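Local coordinates for protein beta-N-acetylhexosaminidase (Thermotoga neapolitana, PDB 5BZA) that probably hydrolyses terminal non-reducing N-acetyl-D-hexosamine residues in N-acetyl-beta-D-hexosaminides, as a member of glycoside hydrolase family 3, at residues G37-E42 with E70-V75; G31-P36 with S61-G66; N406-E411 with P433-F438; A390-V395 with Q415-L420. One frame throughout, in Å; residues are numbered along the deposited sequence.

Interaction 1 of 4, residues G37-E42 with E70-V75; sequences GVLSKE and EVLKYV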
loop_
_atom_site.group_PDB
_atom_site.type_symbol
_atom_site.label_atom_id
_atom_site.label_comp_id
_atom_site.label_asym_id
_atom_site.label_seq_id
_atom_site.Cartn_x
_atom_site.Cartn_y
_atom_site.Cartn_z
ATOM N N GLY B 37 2.791 14.155 -6.669
ATOM C CA GLY B 37 4.155 14.542 -6.990
ATOM C C GLY B 37 5.126 14.010 -5.932
ATOM O O GLY B 37 6.304 13.752 -6.216
ATOM N N VAL B 38 4.654 13.945 -4.682
ATOM C CA VAL B 38 5.433 13.391 -3.595
ATOM C C VAL B 38 5.111 11.911 -3.424
ATOM O O VAL B 38 6.019 11.085 -3.314
ATOM C CB VAL B 38 5.196 14.143 -2.295
ATOM C CG1 VAL B 38 5.882 13.412 -1.096
ATOM C CG2 VAL B 38 5.735 15.538 -2.432
ATOM N N LEU B 39 3.829 11.568 -3.410
ATOM C CA LEU B 39 3.405 10.198 -3.110
ATOM C C LEU B 39 3.914 9.202 -4.140
ATOM O O LEU B 39 4.196 8.048 -3.805
ATOM C CB LEU B 39 1.902 10.127 -3.024
ATOM C CG LEU B 39 1.372 10.988 -1.869
ATOM C CD1 LEU B 39 -0.118 11.262 -2.044
ATOM C CD2 LEU B 39 1.593 10.292 -0.539
ATOM N N SER B 40 4.065 9.624 -5.392
ATOM C CA SER B 40 4.516 8.657 -6.398
ATOM C C SER B 40 6.012 8.374 -6.276
ATOM O O SER B 40 6.524 7.494 -6.940
ATOM C CB SER B 40 4.209 9.145 -7.811
ATOM O OG SER B 40 4.885 10.366 -8.066
ATOM N N LYS B 41 6.723 9.167 -5.477
ATOM C CA LYS B 41 8.133 8.912 -5.212
ATOM C C LYS B 41 8.293 8.547 -3.734
ATOM O O LYS B 41 8.440 9.408 -2.852
ATOM C CB LYS B 41 8.997 10.115 -5.608
ATOM C CG LYS B 41 8.893 10.567 -7.126
ATOM C CD LYS B 41 9.783 11.805 -7.315
ATOM C CE LYS B 41 9.781 12.357 -8.727
ATOM N NZ LYS B 41 9.483 11.294 -9.726
ATOM N N GLU B 42 8.195 7.248 -3.462
ATOM C CA GLU B 42 8.156 6.794 -2.076
ATOM C C GLU B 42 9.332 7.307 -1.262
ATOM O O GLU B 42 9.137 7.688 -0.114
ATOM C CB GLU B 42 8.074 5.285 -2.005
ATOM C CG GLU B 42 7.868 4.780 -0.578
ATOM C CD GLU B 42 7.572 3.309 -0.550
ATOM O OE1 GLU B 42 8.464 2.524 -0.959
ATOM O OE2 GLU B 42 6.438 2.941 -0.147
ATOM N N GLU B 70 -7.722 8.125 -6.103
ATOM C CA GLU B 70 -6.930 7.259 -5.214
ATOM C C GLU B 70 -5.472 7.667 -5.416
ATOM O O GLU B 70 -4.988 7.661 -6.524
ATOM C CB GLU B 70 -7.177 5.765 -5.534
ATOM C CG GLU B 70 -8.514 5.240 -4.931
ATOM C CD GLU B 70 -8.902 3.823 -5.320
ATOM O OE1 GLU B 70 -8.406 3.340 -6.362
ATOM O OE2 GLU B 70 -9.686 3.168 -4.558
ATOM N N VAL B 71 -4.792 8.065 -4.350
ATOM C CA VAL B 71 -3.426 8.560 -4.475
ATOM C C VAL B 71 -2.446 7.753 -3.605
ATOM O O VAL B 71 -1.245 7.843 -3.784
ATOM C CB VAL B 71 -3.349 10.008 -4.101
ATOM C CG1 VAL B 71 -4.183 10.833 -5.106
ATOM C CG2 VAL B 71 -3.841 10.191 -2.677
ATOM N N LEU B 72 -2.985 6.952 -2.691
ATOM C CA LEU B 72 -2.181 6.152 -1.785
ATOM C C LEU B 72 -2.143 4.703 -2.263
ATOM O O LEU B 72 -3.148 3.989 -2.224
ATOM C CB LEU B 72 -2.732 6.219 -0.363
ATOM C CG LEU B 72 -2.750 7.569 0.356
ATOM C CD1 LEU B 72 -3.309 7.460 1.787
ATOM C CD2 LEU B 72 -1.346 8.191 0.340
ATOM N N LYS B 73 -0.960 4.246 -2.687
ATOM C CA LYS B 73 -0.879 2.874 -3.155
ATOM C C LYS B 73 -1.059 1.902 -1.989
ATOM O O LYS B 73 -1.354 0.725 -2.204
ATOM C CB LYS B 73 0.436 2.605 -3.845
ATOM C CG LYS B 73 1.606 2.469 -2.909
ATOM C CD LYS B 73 2.782 2.035 -3.722
ATOM C CE LYS B 73 3.985 1.759 -2.880
ATOM N NZ LYS B 73 5.044 1.395 -3.842
ATOM N N TYR B 74 -0.838 2.410 -0.773
ATOM C CA TYR B 74 -0.960 1.640 0.467
ATOM C C TYR B 74 -2.373 1.186 0.802
ATOM O O TYR B 74 -2.558 0.127 1.424
ATOM C CB TYR B 74 -0.414 2.486 1.601
ATOM C CG TYR B 74 0.912 3.124 1.201
ATOM C CD1 TYR B 74 2.092 2.334 1.094
ATOM C CD2 TYR B 74 0.993 4.495 0.899
ATOM C CE1 TYR B 74 3.285 2.904 0.706
ATOM C CE2 TYR B 74 2.203 5.077 0.538
ATOM C CZ TYR B 74 3.339 4.273 0.433
ATOM O OH TYR B 74 4.528 4.838 0.058
ATOM N N VAL B 75 -3.369 1.980 0.373
ATOM C CA VAL B 75 -4.759 1.626 0.556
ATOM C C VAL B 75 -5.245 0.823 -0.627
ATOM O O VAL B 75 -5.109 1.254 -1.770
ATOM C CB VAL B 75 -5.668 2.891 0.694
ATOM C CG1 VAL B 75 -7.130 2.470 0.909
ATOM C CG2 VAL B 75 -5.209 3.726 1.852
#
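V71 and L72 close over the side chain of L39, while Y74 a little further on reaches E42; the contact thus has an apolar end and a polar end. V71 offers one methyl, its CG2 lying 3.9 Å from L39 CD1. L72 starts out pointing away from helix 36-39, yet its CD2 rests 3.7 Å from L39 CD2. V71 thus meets CD1 of L39, and L72 sits against CD2 and, less closely, CD1. L72 also begins a type I turn that runs to V75, with K73 and Y74 in its middle; K73 packs on K73 of the second subunit. The K73 chain runs extended past CG, its CG lying over the centre of one face of the Y74 ring and its NZ ending 4.2 Å from E42 OE2, too far for a salt bridge. Y74 supplies the polar link: its OH donates to E42 OE2 over 2.7 Å, on the anti lone pair of that oxygen. Carboxylate and ring are nearly coplanar, 17° apart, with OE2 at the ring edge. E42 reaches it with CG anti to its backbone N (chi1 -173°) and an extended chain, and its OE1 accepts from S77 N of the second subunit. A glutamine here would probably weaken both grips, leaving K73 without this opposite charge and one of the two donors facing an amide NH2. The short helix after strand 31-34 and the loop after strand 59-62 meet beyond the C-terminal ends of these neighbouring TIM-barrel strands, at the interface with the second subunit.

Interaction 2 of 4, residues G31-P36 with S61-G66; sequences GVLIYP and SSDHEG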
loop_
_atom_site.group_PDB
_atom_site.type_symbol
_atom_site.label_atom_id
_atom_site.label_comp_id
_atom_site.label_asym_id
_atom_site.label_seq_id
_atom_site.Cartn_x
_atom_site.Cartn_y
_atom_site.Cartn_z
ATOM N N GLY B 31 -1.246 22.903 8.281
ATOM C CA GLY B 31 -1.749 21.804 7.473
ATOM C C GLY B 31 -0.894 21.461 6.256
ATOM O O GLY B 31 -0.408 22.370 5.560
ATOM N N VAL B 32 -0.734 20.148 6.004
ATOM C CA VAL B 32 0.084 19.637 4.924
ATOM C C VAL B 32 -0.781 18.658 4.144
ATOM O O VAL B 32 -1.308 17.676 4.697
ATOM C CB VAL B 32 1.397 18.910 5.470
ATOM C CG1 VAL B 32 2.105 18.094 4.366
ATOM C CG2 VAL B 32 2.375 19.904 6.094
ATOM N N LEU B 33 -0.954 18.940 2.869
ATOM C CA LEU B 33 -1.651 18.054 1.947
ATOM C C LEU B 33 -0.582 17.532 1.024
ATOM O O LEU B 33 0.199 18.343 0.450
ATOM C CB LEU B 33 -2.734 18.784 1.141
ATOM C CG LEU B 33 -3.300 18.099 -0.122
ATOM C CD1 LEU B 33 -3.894 16.729 0.216
ATOM C CD2 LEU B 33 -4.392 18.991 -0.810
ATOM N N ILE B 34 -0.522 16.209 0.897
ATOM C CA ILE B 34 0.536 15.586 0.151
ATOM C C ILE B 34 -0.052 15.122 -1.168
ATOM O O ILE B 34 -1.007 14.338 -1.203
ATOM C CB ILE B 34 1.181 14.397 0.928
ATOM C CG1 ILE B 34 1.628 14.843 2.325
ATOM C CG2 ILE B 34 2.341 13.799 0.126
ATOM C CD1 ILE B 34 2.244 13.702 3.126
ATOM N N TYR B 35 0.518 15.644 -2.249
ATOM C CA TYR B 35 0.035 15.351 -3.588
ATOM C C TYR B 35 0.794 14.174 -4.256
ATOM O O TYR B 35 1.835 13.739 -3.775
ATOM C CB TYR B 35 0.136 16.625 -4.415
ATOM C CG TYR B 35 -1.010 17.631 -4.220
ATOM C CD1 TYR B 35 -2.328 17.217 -4.217
ATOM C CD2 TYR B 35 -0.752 19.010 -4.092
ATOM C CE1 TYR B 35 -3.381 18.142 -4.064
ATOM C CE2 TYR B 35 -1.795 19.947 -3.935
ATOM C CZ TYR B 35 -3.110 19.503 -3.922
ATOM O OH TYR B 35 -4.163 20.413 -3.778
ATOM N N PRO B 36 0.258 13.637 -5.368
ATOM C CA PRO B 36 0.992 12.574 -6.067
ATOM C C PRO B 36 2.454 12.891 -6.472
ATOM O O PRO B 36 3.284 11.975 -6.548
ATOM C CB PRO B 36 0.130 12.348 -7.309
ATOM C CG PRO B 36 -1.252 12.671 -6.846
ATOM C CD PRO B 36 -1.088 13.848 -5.940
ATOM N N SER B 61 -2.755 15.438 5.453
ATOM C CA SER B 61 -3.936 14.971 4.778
ATOM C C SER B 61 -3.621 14.479 3.359
ATOM O O SER B 61 -2.571 14.805 2.778
ATOM C CB SER B 61 -4.978 16.124 4.728
ATOM O OG SER B 61 -6.251 15.608 4.410
ATOM N N SER B 62 -4.559 13.730 2.787
ATOM C CA SER B 62 -4.506 13.337 1.384
ATOM C C SER B 62 -5.887 13.476 0.751
ATOM O O SER B 62 -6.901 13.609 1.476
ATOM C CB SER B 62 -4.043 11.893 1.241
ATOM O OG SER B 62 -5.131 11.043 1.594
ATOM N N ASP B 63 -5.928 13.362 -0.578
ATOM C CA ASP B 63 -7.192 13.306 -1.306
ATOM C C ASP B 63 -7.603 11.875 -1.623
ATOM O O ASP B 63 -8.248 11.622 -2.649
ATOM C CB ASP B 63 -7.132 14.076 -2.636
ATOM C CG ASP B 63 -7.095 15.568 -2.458
ATOM O OD1 ASP B 63 -7.672 16.061 -1.476
ATOM O OD2 ASP B 63 -6.528 16.250 -3.345
ATOM N N HIS B 64 -7.232 10.937 -0.772
ATOM C CA HIS B 64 -7.510 9.561 -1.084
ATOM C C HIS B 64 -8.945 9.203 -0.750
ATOM O O HIS B 64 -9.239 8.724 0.336
ATOM C CB HIS B 64 -6.527 8.599 -0.374
ATOM C CG HIS B 64 -6.619 7.196 -0.891
ATOM N ND1 HIS B 64 -5.832 6.730 -1.919
ATOM C CD2 HIS B 64 -7.489 6.200 -0.600
ATOM C CE1 HIS B 64 -6.179 5.487 -2.203
ATOM N NE2 HIS B 64 -7.188 5.143 -1.423
ATOM N N GLU B 65 -9.840 9.400 -1.724
ATOM C CA GLU B 65 -11.269 9.206 -1.520
ATOM C C GLU B 65 -11.683 7.772 -1.623
ATOM O O GLU B 65 -12.720 7.354 -1.063
ATOM C CB GLU B 65 -12.089 10.010 -2.552
ATOM C CG GLU B 65 -11.979 11.514 -2.409
ATOM C CD GLU B 65 -12.756 12.309 -3.491
ATOM O OE1 GLU B 65 -13.458 11.730 -4.341
ATOM O OE2 GLU B 65 -12.666 13.548 -3.452
ATOM N N GLY B 66 -10.928 7.041 -2.431
ATOM C CA GLY B 66 -11.379 5.735 -2.867
ATOM C C GLY B 66 -12.086 5.944 -4.199
ATOM O O GLY B 66 -12.601 7.037 -4.488
HETATM O O HOH W 1 -3.790 13.817 -2.389
#
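L33 and S61 form a parallel bridge, with S61 hydrogen-bonded through both its N and its O to the residues flanking L33: S61 N donates to V32 O over 2.8 Å, and I34 N donates to S61 O over 3.1 Å. This joins strands 31-34 and 59-62, neighbours in the parallel TIM barrel, linked by a beta-alpha-beta crossover through helix 42-54. L33 and S61 face the same side of the sheet, where both touch F10 of strand 9-13; V32 and I34 turn to helix 42-54. With its CG anti to the backbone N (chi1 164°), L33 sends CD1 across the second strand, 3.6 Å from S62 CA. L33 CG also lies over one face of the Y35 ring, toward its rim. At the ring's edge, Y35 CE1 comes 3.7 Å from D63 OD2, the two planes 56° apart. The D63 side chain lies about 7 Å from a bound cadmium ion. Past the strand, S62 OG accepts from H64 N in an ST turn. Where the backbones diverge beyond the bridge, a water takes over the link, donating to I34 O at 3.1 Å and accepting from D63 N at 2.8 Å.

Interaction 3 of 4, residues N406-E411 with P433-F438; sequences NASKNE and PFDAKF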
loop_
_atom_site.group_PDB
_atom_site.type_symbol
_atom_site.label_atom_id
_atom_site.label_comp_id
_atom_site.label_asym_id
_atom_site.label_seq_id
_atom_site.Cartn_x
_atom_site.Cartn_y
_atom_site.Cartn_z
ATOM N N ASN B 406 28.374 -7.275 -6.126
ATOM C CA ASN B 406 29.210 -8.520 -6.191
ATOM C C ASN B 406 30.591 -8.308 -6.863
ATOM O O ASN B 406 30.957 -8.946 -7.860
ATOM C CB ASN B 406 28.430 -9.709 -6.825
ATOM C CG ASN B 406 28.509 -9.740 -8.348
ATOM O OD1 ASN B 406 28.382 -8.701 -8.986
ATOM N ND2 ASN B 406 28.774 -10.910 -8.929
ATOM N N ALA B 407 31.370 -7.403 -6.282
ATOM C CA ALA B 407 32.665 -7.050 -6.843
ATOM C C ALA B 407 33.646 -8.211 -6.649
ATOM O O ALA B 407 34.669 -8.298 -7.328
ATOM C CB ALA B 407 33.198 -5.767 -6.198
ATOM N N SER B 408 33.311 -9.104 -5.721
ATOM C CA SER B 408 34.206 -10.173 -5.286
ATOM C C SER B 408 34.014 -11.491 -6.029
ATOM O O SER B 408 34.550 -12.513 -5.597
ATOM C CB SER B 408 34.029 -10.408 -3.784
ATOM O OG SER B 408 34.419 -9.256 -3.056
ATOM N N LYS B 409 33.263 -11.477 -7.134
ATOM C CA LYS B 409 32.914 -12.732 -7.801
ATOM C C LYS B 409 34.194 -13.458 -8.221
ATOM O O LYS B 409 34.390 -14.652 -7.960
ATOM C CB LYS B 409 32.072 -12.485 -9.049
ATOM C CG LYS B 409 31.763 -13.755 -9.817
ATOM C CD LYS B 409 31.073 -13.467 -11.137
ATOM C CE LYS B 409 30.887 -14.762 -11.945
ATOM N NZ LYS B 409 30.198 -14.525 -13.251
ATOM N N ASN B 410 35.069 -12.694 -8.863
ATOM C CA ASN B 410 36.351 -13.173 -9.320
ATOM C C ASN B 410 37.286 -11.972 -9.447
ATOM O O ASN B 410 36.899 -10.845 -9.132
ATOM C CB ASN B 410 36.198 -13.928 -10.649
ATOM C CG ASN B 410 35.685 -13.043 -11.789
ATOM O OD1 ASN B 410 36.158 -11.923 -11.992
ATOM N ND2 ASN B 410 34.707 -13.551 -12.533
ATOM N N GLU B 411 38.483 -12.192 -9.965
ATOM C CA GLU B 411 39.471 -11.123 -10.015
ATOM C C GLU B 411 39.203 -10.208 -11.189
ATOM O O GLU B 411 39.554 -9.029 -11.172
ATOM C CB GLU B 411 40.879 -11.697 -10.110
ATOM C CG GLU B 411 41.472 -11.974 -8.781
ATOM C CD GLU B 411 41.692 -10.699 -8.003
ATOM O OE1 GLU B 411 42.381 -9.794 -8.531
ATOM O OE2 GLU B 411 41.173 -10.605 -6.865
ATOM N N PRO B 433 28.200 -5.710 1.837
ATOM C CA PRO B 433 29.120 -4.674 2.326
ATOM C C PRO B 433 30.570 -5.193 2.474
ATOM O O PRO B 433 31.495 -4.395 2.668
ATOM C CB PRO B 433 28.506 -4.273 3.680
ATOM C CG PRO B 433 27.838 -5.488 4.148
ATOM C CD PRO B 433 27.261 -6.134 2.891
ATOM N N PHE B 434 30.751 -6.511 2.389
ATOM C CA PHE B 434 32.078 -7.113 2.483
ATOM C C PHE B 434 32.958 -6.672 1.323
ATOM O O PHE B 434 34.195 -6.557 1.468
ATOM C CB PHE B 434 31.960 -8.639 2.508
ATOM C CG PHE B 434 31.493 -9.191 3.831
ATOM C CD1 PHE B 434 31.908 -8.607 5.022
ATOM C CD2 PHE B 434 30.617 -10.272 3.884
ATOM C CE1 PHE B 434 31.496 -9.112 6.240
ATOM C CE2 PHE B 434 30.187 -10.785 5.111
ATOM C CZ PHE B 434 30.632 -10.205 6.290
ATOM N N ASP B 435 32.325 -6.339 0.192
ATOM C CA ASP B 435 33.086 -5.825 -0.946
ATOM C C ASP B 435 33.879 -4.590 -0.540
ATOM O O ASP B 435 34.917 -4.314 -1.124
ATOM C CB ASP B 435 32.176 -5.436 -2.130
ATOM C CG ASP B 435 31.323 -6.593 -2.653
ATOM O OD1 ASP B 435 31.743 -7.769 -2.553
ATOM O OD2 ASP B 435 30.233 -6.304 -3.209
ATOM N N ALA B 436 33.454 -3.907 0.520
ATOM C CA ALA B 436 34.166 -2.693 0.903
ATOM C C ALA B 436 35.654 -2.936 1.168
ATOM O O ALA B 436 36.486 -2.079 0.829
ATOM C CB ALA B 436 33.513 -2.050 2.129
ATOM N N LYS B 437 36.000 -4.106 1.721
ATOM C CA LYS B 437 37.416 -4.427 1.986
ATOM C C LYS B 437 38.283 -4.295 0.724
ATOM O O LYS B 437 39.456 -3.958 0.814
ATOM C CB LYS B 437 37.581 -5.802 2.641
ATOM C CG LYS B 437 37.468 -7.017 1.741
ATOM C CD LYS B 437 37.562 -8.318 2.569
ATOM C CE LYS B 437 36.909 -8.159 3.957
ATOM N NZ LYS B 437 36.673 -9.451 4.675
ATOM N N PHE B 438 37.706 -4.609 -0.435
ATOM C CA PHE B 438 38.432 -4.664 -1.698
ATOM C C PHE B 438 38.613 -3.312 -2.406
ATOM O O PHE B 438 38.973 -3.276 -3.581
ATOM C CB PHE B 438 37.738 -5.654 -2.646
ATOM C CG PHE B 438 37.625 -7.043 -2.075
ATOM C CD1 PHE B 438 38.709 -7.920 -2.139
ATOM C CD2 PHE B 438 36.445 -7.484 -1.475
ATOM C CE1 PHE B 438 38.626 -9.203 -1.612
ATOM C CE2 PHE B 438 36.358 -8.774 -0.938
ATOM C CZ PHE B 438 37.446 -9.629 -1.011
#
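A polar contact between two loops of the C-terminal domain, it centres on the carboxylate of D435, which reaches across to S408 and A407. The segment 406-411 comes after strand 399-404; the segment 433-438, largely a 3-10 turn, comes after strand 425-429. D435 divides its oxygens between the two partners. S408 OG donates to D435 OD1 over 3.1 Å, meeting it on the anti side and 30° out of the carboxylate plane. D435 OD2 faces the backbone of the type I turn from N406 to K409, where A407 N makes a straight (169°) but weak bond to it at 3.5 Å. The carboxylate gets there with CG anti to its own carbonyl carbon (chi1 -59°), and A407 CB packs against D435 CG at 4.1 Å. The two strands lie side by side and parallel in the mixed sheet, joined by helix 411-418 as a beta-alpha-beta crossover, so the loops meet above neighbouring strand ends. Were D435 replaced by an alanine, S408 OG and A407 N would probably lose their shared carboxylate, and the turn would be less firmly tied to the other loop. S408 OG also comes obliquely against the F438 ring, which has K437 CG over one face and touches L414 of helix 411-418. Within the second segment, F438 N donates to D435 O over 2.9 Å. Beyond the turn, N410 OD1 caps the start of helix 411-418 by accepting from V413 N.

Interaction 4 of 4, residues A390-V395 with Q415-L420; sequences AGPDDV and QAHLSL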
loop_
_atom_site.group_PDB
_atom_site.type_symbol
_atom_site.label_atom_id
_atom_site.label_comp_id
_atom_site.label_asym_id
_atom_site.label_seq_id
_atom_site.Cartn_x
_atom_site.Cartn_y
_atom_site.Cartn_z
ATOM N N ALA B 390 30.293 -9.301 -15.047
ATOM C CA ALA B 390 31.443 -8.855 -15.824
ATOM C C ALA B 390 32.128 -7.625 -15.207
ATOM O O ALA B 390 33.344 -7.484 -15.288
ATOM C CB ALA B 390 31.026 -8.576 -17.259
ATOM N N GLY B 391 31.344 -6.729 -14.605
ATOM C CA GLY B 391 31.863 -5.452 -14.137
ATOM C C GLY B 391 31.815 -4.404 -15.234
ATOM O O GLY B 391 31.458 -4.700 -16.375
ATOM N N PRO B 392 32.129 -3.152 -14.883
ATOM C CA PRO B 392 32.076 -2.000 -15.802
ATOM C C PRO B 392 33.146 -2.042 -16.887
ATOM O O PRO B 392 34.262 -2.477 -16.631
ATOM C CB PRO B 392 32.288 -0.790 -14.883
ATOM C CG PRO B 392 32.949 -1.333 -13.654
ATOM C CD PRO B 392 32.519 -2.767 -13.518
ATOM N N ASP B 393 32.807 -1.648 -18.107
ATOM C CA ASP B 393 33.854 -1.421 -19.092
ATOM C C ASP B 393 34.624 -0.207 -18.583
ATOM O O ASP B 393 34.134 0.505 -17.699
ATOM C CB ASP B 393 33.291 -1.167 -20.496
ATOM C CG ASP B 393 32.560 -2.381 -21.067
ATOM O OD1 ASP B 393 32.737 -3.492 -20.511
ATOM O OD2 ASP B 393 31.874 -2.235 -22.112
ATOM N N ASP B 394 35.815 0.057 -19.106
ATOM C CA ASP B 394 36.531 1.219 -18.594
ATOM C C ASP B 394 35.771 2.464 -19.055
ATOM O O ASP B 394 35.091 2.446 -20.091
ATOM C CB ASP B 394 37.995 1.284 -19.031
ATOM C CG ASP B 394 38.795 2.291 -18.185
ATOM O OD1 ASP B 394 39.144 1.934 -17.027
ATOM O OD2 ASP B 394 39.033 3.437 -18.642
ATOM N N VAL B 395 35.818 3.521 -18.255
ATOM C CA VAL B 395 35.218 4.774 -18.683
ATOM C C VAL B 395 35.828 5.917 -17.886
ATOM O O VAL B 395 36.575 5.695 -16.940
ATOM C CB VAL B 395 33.678 4.746 -18.525
ATOM C CG1 VAL B 395 33.283 4.856 -17.057
ATOM C CG2 VAL B 395 33.011 5.854 -19.381
ATOM N N GLN B 415 38.685 -6.262 -10.890
ATOM C CA GLN B 415 39.655 -5.413 -11.525
ATOM C C GLN B 415 38.934 -4.551 -12.550
ATOM O O GLN B 415 39.388 -3.444 -12.863
ATOM C CB GLN B 415 40.758 -6.254 -12.182
ATOM C CG GLN B 415 41.638 -6.995 -11.176
ATOM C CD GLN B 415 42.389 -6.081 -10.232
ATOM O OE1 GLN B 415 42.793 -4.968 -10.598
ATOM N NE2 GLN B 415 42.584 -6.549 -8.996
ATOM N N ALA B 416 37.759 -4.987 -12.994
ATOM C CA ALA B 416 36.943 -4.088 -13.820
ATOM C C ALA B 416 36.590 -2.856 -12.976
ATOM O O ALA B 416 36.851 -1.714 -13.382
ATOM C CB ALA B 416 35.688 -4.785 -14.323
ATOM N N HIS B 417 36.127 -3.104 -11.753
ATOM C CA HIS B 417 35.815 -2.011 -10.831
ATOM C C HIS B 417 37.026 -1.174 -10.407
ATOM O O HIS B 417 36.926 0.058 -10.328
ATOM C CB HIS B 417 35.116 -2.553 -9.589
ATOM C CG HIS B 417 33.702 -2.965 -9.835
ATOM N ND1 HIS B 417 32.676 -2.050 -9.992
ATOM C CD2 HIS B 417 33.135 -4.188 -9.951
ATOM C CE1 HIS B 417 31.543 -2.696 -10.195
ATOM N NE2 HIS B 417 31.791 -3.995 -10.173
ATOM N N LEU B 418 38.167 -1.819 -10.167
ATOM C CA LEU B 418 39.354 -1.106 -9.666
ATOM C C LEU B 418 40.101 -0.312 -10.749
ATOM O O LEU B 418 40.862 0.619 -10.435
ATOM C CB LEU B 418 40.321 -2.091 -9.009
ATOM C CG LEU B 418 39.826 -2.619 -7.667
ATOM C CD1 LEU B 418 40.699 -3.778 -7.249
ATOM C CD2 LEU B 418 39.816 -1.517 -6.614
ATOM N N SER B 419 39.882 -0.678 -12.013
ATOM C CA SER B 419 40.446 0.061 -13.154
ATOM C C SER B 419 39.965 1.508 -13.242
ATOM O O SER B 419 40.636 2.349 -13.856
ATOM C CB SER B 419 40.099 -0.622 -14.483
ATOM O OG SER B 419 40.282 -2.024 -14.436
ATOM N N LEU B 420 38.790 1.799 -12.678
ATOM C CA LEU B 420 38.241 3.150 -12.767
ATOM C C LEU B 420 39.181 4.156 -12.062
ATOM O O LEU B 420 39.880 3.819 -11.097
ATOM C CB LEU B 420 36.824 3.195 -12.167
ATOM C CG LEU B 420 35.816 2.255 -12.848
ATOM C CD1 LEU B 420 34.493 2.202 -12.090
ATOM C CD2 LEU B 420 35.617 2.573 -14.334
#
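The methyl of A416 is a small knob that seats in a hollow of the extended segment 390-395, walled by A390 O, G391 CA and P392. Its CB lies 3.6 Å from P392 O and 3.8 Å from P392 CD. G391 leaves room for it: a side chain at that place would run into A416 CB. In the opposite sense, P392 is a bump for the helix. The side chains of P392 and H417 cross at about a right angle, and CD sits over the middle of one imidazole face, a CH-pi contact of 3.5 Å from P392 CD to the H417 ring centroid, 12° off the normal. The imidazole is held by a hydrogen bond between H417 ND1 and D402 OD2. L420 fills the next gap with its two methyls, CD1 being 4.2 Å from P392 CG and CD2 4.3 Å from V395 CG1. On the exposed side, D394 OD1 lies against S419 CB at 3.7 Å, reaching it with CG anti to the backbone N (chi1 -165°). The loop between strands 380-386 and 399-404 thus packs on the C-terminal part of helix 411-418 and the residues that follow it, with P392 and L420 both resting on L350 of strand 347-352 and L420 reaching T425 and Y427 of strand 425-429.

The four contacts form two pairs, one in each domain. Interactions 1 and 2 share the barrel, their centres about 9 Å apart, and their segments alternate along the chain; H64 of interaction 2 probably bonds V71 N and L72 N of interaction 1, so the strand pair and the segments beyond it form one continuous patch. Interactions 3 and 4, centres about 13 Å apart, likewise interleave, around helix 411-418 of the C-terminal domain, where A407 packs on H417. The pairs are about 36 to 45 Å apart between centres and follow each other in sequence without touching, so these contacts each join parts within one domain rather than across the two. Both domains meet the second subunit, through interactions 1 and 3.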